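PDB 2GHS: AGR_C_1268p from Agrobacterium tumefaciens str. C58, which probably binds a divalent metal cation and may hydrolyse sugar lactones as a gluconolactonase. Local coordinates for residues F36-R41 with L308-G313; M48-G53 with A291-D296; L203-L208 with E220-S225. All coordinates share one frame; numbering follows the deposited sequence.

In the fold
The three contacts sit on a beta-propeller, the fold of the SMP-30 family. Contact 1 adds strand 41-44, from early in the chain, to the edge of the sheet formed by strands 309-311, 285-290 and 273-279, consistent with the way propellers close their ring. Contact 2 ties the start of the next sheet, at strand 51-57, to the loop leaving strand 285-290. The centres of contacts 1 and 2 lie about 18 Å apart, and the two do not touch. Contact 3, between successive strands 202-207 and 220-224, falls between these segments in sequence and forms the edge of another sheet, with 220-224 as its outermost strand; its centre is about 28 Å from that of contact 1 and about 27 Å from that of contact 2.

Contact 1: F36-R41 with L308-G313; sequences FPFAGR and LTFELG
With chi1 of 64°, Arg41 places CG between its own backbone N and carbonyl carbon, and the chain then runs extended to NE; Glu311, with CG anti to the backbone N (chi1 -175°), sends its own extended chain alongside in the same direction. The two ends meet in a salt bridge. Arg41 NE donates to Glu311 OE2 at 3.3 Å, reaching the oxygen from above the carboxylate plane, and a weak bond from Arg41 NH2 to Glu311 OE1 adds a second hold, although the planes of guanidinium and carboxylate are turned 82° against each other. At the root of these side chains the backbones form one antiparallel hydrogen-bonded pair: Arg41 N donates to Glu311 O at 3.0 Å, and Glu311 N returns a nearly straight bond to Arg41 O at 2.8 Å. Gly40 CA adds a CA-H...O contact to Glu311 O at 3.1 Å. Phe38 CE1 lies 3.5 Å from that same oxygen, and Gly40 N sits over the centre of one face of the Phe38 ring. The Phe38 and Phe310 rings meet obliquely, Phe38 CZ lying 4.0 Å from Phe310 CD1, while Leu312 CD2 reaches the edge of the Phe38 ring. A water accepts from both Ala39 N and Gly313 N. Pro269 packs against both phenylalanines, and strand 309-311 lies between strand 41-44, at the sheet edge, and strand 285-290.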
loop_
_atom_site.group_PDB
_atom_site.type_symbol
_atom_site.label_atom_id
_atom_site.label_comp_id
_atom_site.label_asym_id
_atom_site.label_seq_id
_atom_site.Cartn_x
_atom_site.Cartn_y
_atom_site.Cartn_z
ATOM N N PHE A 36 1.645 -18.870 -11.098
ATOM C CA PHE A 36 0.248 -18.771 -11.502
ATOM C C PHE A 36 0.136 -17.683 -12.588
ATOM O O PHE A 36 0.181 -16.456 -12.295
ATOM C CB PHE A 36 -0.623 -18.399 -10.311
ATOM C CG PHE A 36 -0.691 -19.453 -9.230
ATOM C CD1 PHE A 36 0.343 -19.651 -8.339
ATOM C CD2 PHE A 36 -1.817 -20.238 -9.125
ATOM C CE1 PHE A 36 0.267 -20.625 -7.350
ATOM C CE2 PHE A 36 -1.901 -21.228 -8.124
ATOM C CZ PHE A 36 -0.856 -21.386 -7.226
ATOM N N PRO A 37 0.014 -18.086 -13.850
ATOM C CA PRO A 37 -0.198 -17.091 -14.915
ATOM C C PRO A 37 -1.499 -16.304 -14.665
ATOM O O PRO A 37 -2.421 -16.789 -13.986
ATOM C CB PRO A 37 -0.283 -17.949 -16.187
ATOM C CG PRO A 37 0.530 -19.173 -15.860
ATOM C CD PRO A 37 0.111 -19.453 -14.417
ATOM N N PHE A 38 -1.593 -15.113 -15.225
ATOM C CA PHE A 38 -2.727 -14.269 -14.941
ATOM C C PHE A 38 -3.988 -14.807 -15.582
ATOM O O PHE A 38 -4.012 -15.060 -16.776
ATOM C CB PHE A 38 -2.471 -12.869 -15.461
ATOM C CG PHE A 38 -3.529 -11.880 -15.095
ATOM C CD1 PHE A 38 -3.746 -11.518 -13.772
ATOM C CD2 PHE A 38 -4.279 -11.258 -16.083
ATOM C CE1 PHE A 38 -4.709 -10.553 -13.450
ATOM C CE2 PHE A 38 -5.264 -10.326 -15.763
ATOM C CZ PHE A 38 -5.468 -9.954 -14.450
ATOM N N ALA A 39 -5.037 -14.931 -14.783
ATOM C CA ALA A 39 -6.332 -15.377 -15.266
ATOM C C ALA A 39 -7.410 -14.507 -14.627
ATOM O O ALA A 39 -8.559 -14.908 -14.450
ATOM C CB ALA A 39 -6.547 -16.833 -14.922
ATOM N N GLY A 40 -7.029 -13.303 -14.267
ATOM C CA GLY A 40 -7.979 -12.383 -13.651
ATOM C C GLY A 40 -8.570 -11.398 -14.642
ATOM O O GLY A 40 -8.765 -11.682 -15.832
ATOM N N ARG A 41 -8.884 -10.222 -14.139
ATOM C CA ARG A 41 -9.500 -9.216 -14.967
ATOM C C ARG A 41 -8.978 -7.840 -14.657
ATOM O O ARG A 41 -8.311 -7.641 -13.624
ATOM C CB ARG A 41 -10.990 -9.256 -14.761
ATOM C CG ARG A 41 -11.475 -8.912 -13.410
ATOM C CD ARG A 41 -12.992 -9.129 -13.421
ATOM N NE ARG A 41 -13.578 -9.050 -12.088
ATOM C CZ ARG A 41 -14.509 -8.179 -11.697
ATOM N NH1 ARG A 41 -15.024 -7.277 -12.534
ATOM N NH2 ARG A 41 -14.937 -8.217 -10.439
ATOM N N LEU A 308 -2.383 -0.279 -15.328
ATOM C CA LEU A 308 -3.764 -0.648 -15.069
ATOM C C LEU A 308 -3.903 -1.272 -13.675
ATOM O O LEU A 308 -2.931 -1.627 -13.024
ATOM C CB LEU A 308 -4.248 -1.615 -16.171
ATOM C CG LEU A 308 -4.741 -0.986 -17.469
ATOM C CD1 LEU A 308 -3.827 0.094 -17.976
ATOM C CD2 LEU A 308 -5.073 -2.067 -18.570
ATOM N N THR A 309 -5.153 -1.371 -13.212
ATOM C CA THR A 309 -5.500 -1.936 -11.917
ATOM C C THR A 309 -6.250 -3.228 -12.199
ATOM O O THR A 309 -7.221 -3.254 -12.990
ATOM C CB THR A 309 -6.355 -0.922 -11.124
ATOM O OG1 THR A 309 -5.610 0.305 -10.953
ATOM C CG2 THR A 309 -6.771 -1.433 -9.791
ATOM N N PHE A 310 -5.774 -4.301 -11.592
ATOM C CA PHE A 310 -6.229 -5.661 -11.870
ATOM C C PHE A 310 -6.876 -6.345 -10.670
ATOM O O PHE A 310 -6.736 -5.906 -9.556
ATOM C CB PHE A 310 -5.042 -6.524 -12.294
ATOM C CG PHE A 310 -4.205 -5.917 -13.372
ATOM C CD1 PHE A 310 -4.569 -6.020 -14.721
ATOM C CD2 PHE A 310 -3.023 -5.217 -13.060
ATOM C CE1 PHE A 310 -3.797 -5.382 -15.725
ATOM C CE2 PHE A 310 -2.247 -4.616 -14.071
ATOM C CZ PHE A 310 -2.643 -4.669 -15.380
ATOM N N GLU A 311 -7.574 -7.426 -10.927
ATOM C CA GLU A 311 -7.974 -8.396 -9.895
ATOM C C GLU A 311 -7.439 -9.758 -10.295
ATOM O O GLU A 311 -7.611 -10.197 -11.439
ATOM C CB GLU A 311 -9.496 -8.438 -9.811
ATOM C CG GLU A 311 -10.090 -9.277 -8.728
ATOM C CD GLU A 311 -11.593 -9.347 -8.903
ATOM O OE1 GLU A 311 -12.295 -8.414 -8.520
ATOM O OE2 GLU A 311 -12.104 -10.326 -9.483
ATOM N N LEU A 312 -6.849 -10.491 -9.358
ATOM C CA LEU A 312 -6.352 -11.833 -9.678
ATOM C C LEU A 312 -7.520 -12.816 -9.874
ATOM O O LEU A 312 -8.639 -12.552 -9.386
ATOM C CB LEU A 312 -5.462 -12.341 -8.541
ATOM C CG LEU A 312 -4.147 -11.614 -8.251
ATOM C CD1 LEU A 312 -3.306 -12.417 -7.263
ATOM C CD2 LEU A 312 -3.371 -11.411 -9.525
ATOM N N GLY A 313 -7.267 -13.943 -10.538
ATOM C CA GLY A 313 -8.292 -14.949 -10.741
ATOM C C GLY A 313 -8.516 -15.877 -9.565
ATOM O O GLY A 313 -9.464 -16.653 -9.547
HETATM O O HOH W 1 -4.796 -14.779 -11.775
#

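Contact 2: M48-G53 with A291-D296; sequences MLLGEG and AREHLD. With EDO (1,2-ethanediol), chain D.
Leu50 runs beside Glu293, both side chains pointing the same way. From its CB, chi1 of -174° carries Leu50 CG anti to the backbone N, where the chain forks. CD1 rests on the methyl of Ala291, with Leu50 CD1 to Ala291 CB at 3.7 Å, and also touches Glu293 OE1; CD2 meets that same oxygen and reaches an ethanediol, probably from the crystallisation liquor, Leu50 CD2 to EDO O1 being 3.8 Å. The backbones are joined by a single bridge between Leu50 and Ala291. Leu49 O accepts from Arg292 N at 3.0 Å, the donor standing well above the carbonyl plane, and takes a weak bond from Glu293 N. Arg292 N also makes a weak bond to Met48 O, so one amide is shared by two carbonyls as the chain enters the type II turn Arg292-Leu295. Arg292 NE donates to His306 O. Glu52, a predicted metal ligand, bonds Gly53 N through the anti lone pair of OE1 and accepts from EDO O2 at OE2, 2.9 Å away. The diol also bonds Arg135, Asn137 and Asn182, so it probably occupies part of the predicted substrate and metal pocket, with Leu50 supplying an apolar patch of wall.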
loop_
_atom_site.group_PDB
_atom_site.type_symbol
_atom_site.label_atom_id
_atom_site.label_comp_id
_atom_site.label_asym_id
_atom_site.label_seq_id
_atom_site.Cartn_x
_atom_site.Cartn_y
_atom_site.Cartn_z
HETATM N N MSE A 48 -2.436 4.281 -14.602
HETATM C CA MSE A 48 -1.912 5.148 -13.566
HETATM C C MSE A 48 -0.439 5.375 -13.788
HETATM O O MSE A 48 0.318 4.425 -13.978
HETATM C CB MSE A 48 -2.036 4.487 -12.194
HETATM C CG MSE A 48 -3.411 4.062 -11.812
HETATM SE SE MSE A 48 -4.630 5.587 -11.445
HETATM C CE MSE A 48 -5.437 5.674 -13.171
ATOM N N LEU A 49 -0.018 6.629 -13.703
ATOM C CA LEU A 49 1.418 6.933 -13.717
ATOM C C LEU A 49 2.069 6.266 -12.516
ATOM O O LEU A 49 3.089 5.586 -12.657
ATOM C CB LEU A 49 1.629 8.440 -13.721
ATOM C CG LEU A 49 3.051 8.930 -13.701
ATOM C CD1 LEU A 49 3.737 8.440 -14.947
ATOM C CD2 LEU A 49 3.018 10.474 -13.583
ATOM N N LEU A 50 1.445 6.392 -11.340
ATOM C CA LEU A 50 1.968 5.734 -10.142
ATOM C C LEU A 50 0.791 5.323 -9.269
ATOM O O LEU A 50 0.403 6.023 -8.313
ATOM C CB LEU A 50 2.976 6.634 -9.409
ATOM C CG LEU A 50 3.687 5.976 -8.217
ATOM C CD1 LEU A 50 4.263 4.655 -8.591
ATOM C CD2 LEU A 50 4.773 6.886 -7.624
ATOM N N GLY A 51 0.181 4.196 -9.633
ATOM C CA GLY A 51 -0.926 3.679 -8.887
ATOM C C GLY A 51 -0.406 3.140 -7.579
ATOM O O GLY A 51 0.591 2.383 -7.590
ATOM N N GLU A 52 -1.041 3.516 -6.455
ATOM C CA GLU A 52 -0.563 3.092 -5.129
ATOM C C GLU A 52 -1.606 3.199 -4.032
ATOM O O GLU A 52 -2.676 3.811 -4.211
ATOM C CB GLU A 52 0.662 3.938 -4.688
ATOM C CG GLU A 52 2.062 3.304 -4.857
ATOM C CD GLU A 52 2.365 2.091 -3.918
ATOM O OE1 GLU A 52 1.427 1.641 -3.182
ATOM O OE2 GLU A 52 3.551 1.608 -3.947
ATOM N N GLY A 53 -1.304 2.583 -2.883
ATOM C CA GLY A 53 -2.156 2.753 -1.734
ATOM C C GLY A 53 -3.606 2.258 -1.805
ATOM O O GLY A 53 -4.480 2.878 -1.191
ATOM N N ALA A 291 2.096 0.715 -12.195
ATOM C CA ALA A 291 2.616 2.045 -12.554
ATOM C C ALA A 291 3.175 2.086 -13.976
ATOM O O ALA A 291 3.639 1.078 -14.514
ATOM C CB ALA A 291 3.736 2.474 -11.558
ATOM N N ARG A 292 3.137 3.291 -14.571
ATOM C CA ARG A 292 3.840 3.612 -15.814
ATOM C C ARG A 292 5.100 4.456 -15.582
ATOM O O ARG A 292 5.835 4.756 -16.523
ATOM C CB ARG A 292 2.924 4.400 -16.755
ATOM C CG ARG A 292 1.955 3.541 -17.457
ATOM C CD ARG A 292 1.187 4.259 -18.571
ATOM N NE ARG A 292 0.429 3.215 -19.255
ATOM C CZ ARG A 292 -0.258 3.349 -20.377
ATOM N NH1 ARG A 292 -0.322 4.514 -21.007
ATOM N NH2 ARG A 292 -0.888 2.287 -20.862
ATOM N N GLU A 293 5.323 4.879 -14.339
ATOM C CA GLU A 293 6.411 5.823 -14.019
ATOM C C GLU A 293 7.746 5.336 -14.587
ATOM O O GLU A 293 8.110 4.172 -14.430
ATOM C CB GLU A 293 6.521 6.018 -12.498
ATOM C CG GLU A 293 7.543 7.068 -12.002
ATOM C CD GLU A 293 7.889 6.888 -10.517
ATOM O OE1 GLU A 293 7.679 5.784 -9.974
ATOM O OE2 GLU A 293 8.392 7.843 -9.885
ATOM N N HIS A 294 8.441 6.248 -15.263
ATOM C CA HIS A 294 9.772 6.033 -15.828
ATOM C C HIS A 294 9.791 5.252 -17.138
ATOM O O HIS A 294 10.782 5.301 -17.845
ATOM C CB HIS A 294 10.703 5.341 -14.829
ATOM C CG HIS A 294 10.884 6.084 -13.541
ATOM N ND1 HIS A 294 10.789 5.468 -12.309
ATOM C CD2 HIS A 294 11.154 7.390 -13.294
ATOM C CE1 HIS A 294 11.001 6.365 -11.358
ATOM N NE2 HIS A 294 11.221 7.539 -11.929
ATOM N N LEU A 295 8.728 4.535 -17.473
ATOM C CA LEU A 295 8.719 3.695 -18.670
ATOM C C LEU A 295 8.720 4.539 -19.930
ATOM O O LEU A 295 7.953 5.493 -20.042
ATOM C CB LEU A 295 7.472 2.812 -18.692
ATOM C CG LEU A 295 7.384 1.688 -17.670
ATOM C CD1 LEU A 295 6.090 0.905 -17.865
ATOM C CD2 LEU A 295 8.599 0.776 -17.807
ATOM N N ASP A 296 9.566 4.177 -20.893
ATOM C CA ASP A 296 9.624 4.914 -22.155
ATOM C C ASP A 296 8.426 4.570 -23.037
ATOM O O ASP A 296 7.645 3.655 -22.730
ATOM C CB ASP A 296 10.997 4.767 -22.870
ATOM C CG ASP A 296 11.102 3.545 -23.828
ATOM O OD1 ASP A 296 10.394 2.530 -23.684
ATOM O OD2 ASP A 296 11.960 3.612 -24.746
HETATM C C1 EDO D . 7.674 4.137 -4.792
HETATM O O1 EDO D . 6.548 5.022 -4.780
HETATM C C2 EDO D . 7.116 2.707 -4.826
HETATM O O2 EDO D . 6.327 2.426 -3.646
#

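Contact 3: L203-L208 with E220-S225; sequences LMRVPL and EVFIDS
Glu220 CG lies over one face of the Arg205 guanidinium, 3.5 Å above its plane and offset toward the rim, while Leu203 CD2 meets the Phe222 ring at its edge, 3.7 Å from Phe222 CD2. The guanidinium and ring planes are inclined at 78°, with Arg205 CD set obliquely to the ring at Phe222 CD1. Chi1 of 65° swings the Arg205 chain across Phe222 CB and lays its end over the aliphatic part of Glu220. The charges themselves do not meet: the Glu220 carboxylate turns to Lys218, its salt-bridge partner. Met204, a selenomethionine bent at chi2 and chi3, brings SE to 3.9 Å from Val221 CG2 and its CE over the peptide between Glu220 and Val221. The backbones pair antiparallel. Arg205 N gives to Glu220 O and Glu220 N to Arg205 O, each at 2.8 Å. At the other end a classic beta bulge sets Phe222 and Ile223 both opposite Leu203, whose O accepts from Phe222 N at 2.8 Å and from Ile223 N at 3.1 Å; Leu203 N closes the set by donating to Ile223 O. Leu203 packs on Ser183 and Met232, and Phe222 meets the Tyr194 ring. The Arg205-Glu220 pairing thus rests on backbone bonds and aliphatic packing, with any pull between their charges probably secondary.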
loop_
_atom_site.group_PDB
_atom_site.type_symbol
_atom_site.label_atom_id
_atom_site.label_comp_id
_atom_site.label_asym_id
_atom_site.label_seq_id
_atom_site.Cartn_x
_atom_site.Cartn_y
_atom_site.Cartn_z
ATOM N N LEU A 203 13.060 -7.889 3.966
ATOM C CA LEU A 203 11.772 -7.680 4.638
ATOM C C LEU A 203 11.970 -7.995 6.128
ATOM O O LEU A 203 12.428 -9.097 6.502
ATOM C CB LEU A 203 10.685 -8.548 4.005
ATOM C CG LEU A 203 9.252 -8.273 4.487
ATOM C CD1 LEU A 203 8.238 -8.574 3.374
ATOM C CD2 LEU A 203 8.962 -9.090 5.728
HETATM N N MSE A 204 11.653 -7.024 6.957
HETATM C CA MSE A 204 11.854 -7.104 8.388
HETATM C C MSE A 204 10.553 -7.489 9.080
HETATM O O MSE A 204 9.478 -7.158 8.606
HETATM C CB MSE A 204 12.260 -5.728 8.900
HETATM C CG MSE A 204 13.375 -5.082 8.111
HETATM SE SE MSE A 204 15.023 -6.115 8.072
HETATM C CE MSE A 204 15.612 -5.912 9.907
ATOM N N ARG A 205 10.669 -8.168 10.219
ATOM C CA ARG A 205 9.563 -8.352 11.138
ATOM C C ARG A 205 9.878 -7.664 12.450
ATOM O O ARG A 205 11.050 -7.611 12.878
ATOM C CB ARG A 205 9.270 -9.849 11.345
ATOM C CG ARG A 205 10.342 -10.648 12.023
ATOM C CD ARG A 205 9.894 -12.110 12.466
ATOM N NE ARG A 205 10.992 -12.819 13.127
ATOM C CZ ARG A 205 11.388 -12.660 14.399
ATOM N NH1 ARG A 205 10.754 -11.821 15.222
ATOM N NH2 ARG A 205 12.436 -13.346 14.851
ATOM N N VAL A 206 8.835 -7.130 13.075
ATOM C CA VAL A 206 8.947 -6.322 14.274
ATOM C C VAL A 206 7.900 -6.816 15.314
ATOM O O VAL A 206 6.716 -6.819 15.054
ATOM C CB VAL A 206 8.645 -4.815 13.955
ATOM C CG1 VAL A 206 8.947 -3.931 15.180
ATOM C CG2 VAL A 206 9.427 -4.347 12.783
ATOM N N PRO A 207 8.338 -7.219 16.526
ATOM C CA PRO A 207 7.363 -7.561 17.544
ATOM C C PRO A 207 6.683 -6.318 18.079
ATOM O O PRO A 207 7.351 -5.289 18.269
ATOM C CB PRO A 207 8.223 -8.270 18.611
ATOM C CG PRO A 207 9.548 -7.809 18.419
ATOM C CD PRO A 207 9.709 -7.393 16.997
ATOM N N LEU A 208 5.346 -6.389 18.193
ATOM C CA LEU A 208 4.524 -5.251 18.569
ATOM C C LEU A 208 3.664 -5.568 19.758
ATOM O O LEU A 208 3.347 -6.720 20.024
ATOM C CB LEU A 208 3.550 -4.870 17.431
ATOM C CG LEU A 208 4.085 -4.728 16.014
ATOM C CD1 LEU A 208 2.994 -4.335 15.052
ATOM C CD2 LEU A 208 5.225 -3.728 16.021
ATOM N N GLU A 220 13.864 -7.593 13.026
ATOM C CA GLU A 220 14.631 -8.790 12.665
ATOM C C GLU A 220 14.448 -9.065 11.182
ATOM O O GLU A 220 13.358 -8.860 10.647
ATOM C CB GLU A 220 14.093 -10.007 13.422
ATOM C CG GLU A 220 13.923 -9.795 14.941
ATOM C CD GLU A 220 15.237 -9.728 15.698
ATOM O OE1 GLU A 220 16.257 -10.297 15.228
ATOM O OE2 GLU A 220 15.242 -9.106 16.789
ATOM N N VAL A 221 15.477 -9.555 10.506
ATOM C CA VAL A 221 15.339 -9.934 9.092
ATOM C C VAL A 221 14.476 -11.178 8.979
ATOM O O VAL A 221 14.784 -12.214 9.570
ATOM C CB VAL A 221 16.680 -10.204 8.414
ATOM C CG1 VAL A 221 16.501 -10.660 6.958
ATOM C CG2 VAL A 221 17.573 -8.986 8.440
ATOM N N PHE A 222 13.373 -11.075 8.248
ATOM C CA PHE A 222 12.450 -12.174 8.060
ATOM C C PHE A 222 12.616 -12.827 6.674
ATOM O O PHE A 222 12.768 -14.060 6.589
ATOM C CB PHE A 222 11.017 -11.666 8.295
ATOM C CG PHE A 222 9.930 -12.705 8.136
ATOM C CD1 PHE A 222 10.002 -13.942 8.761
ATOM C CD2 PHE A 222 8.794 -12.402 7.406
ATOM C CE1 PHE A 222 8.968 -14.861 8.630
ATOM C CE2 PHE A 222 7.746 -13.326 7.282
ATOM C CZ PHE A 222 7.839 -14.549 7.885
ATOM N N ILE A 223 12.609 -12.015 5.613
ATOM C CA ILE A 223 12.826 -12.505 4.229
ATOM C C ILE A 223 13.944 -11.697 3.531
ATOM O O ILE A 223 13.779 -10.491 3.291
ATOM C CB ILE A 223 11.506 -12.427 3.393
ATOM C CG1 ILE A 223 10.389 -13.236 4.091
ATOM C CG2 ILE A 223 11.773 -12.900 1.943
ATOM C CD1 ILE A 223 8.963 -12.946 3.602
ATOM N N ASP A 224 15.076 -12.370 3.252
ATOM C CA ASP A 224 16.193 -11.747 2.559
ATOM C C ASP A 224 16.001 -12.040 1.067
ATOM O O ASP A 224 16.180 -13.186 0.601
ATOM C CB ASP A 224 17.529 -12.325 3.046
ATOM C CG ASP A 224 18.735 -11.564 2.501
ATOM O OD1 ASP A 224 18.620 -10.896 1.459
ATOM O OD2 ASP A 224 19.805 -11.656 3.123
ATOM N N SER A 225 15.623 -11.006 0.330
ATOM C CA SER A 225 15.454 -11.133 -1.121
ATOM C C SER A 225 16.431 -10.192 -1.821
ATOM O O SER A 225 16.172 -9.711 -2.912
ATOM C CB SER A 225 13.994 -10.870 -1.553
ATOM O OG SER A 225 13.603 -9.509 -1.410
#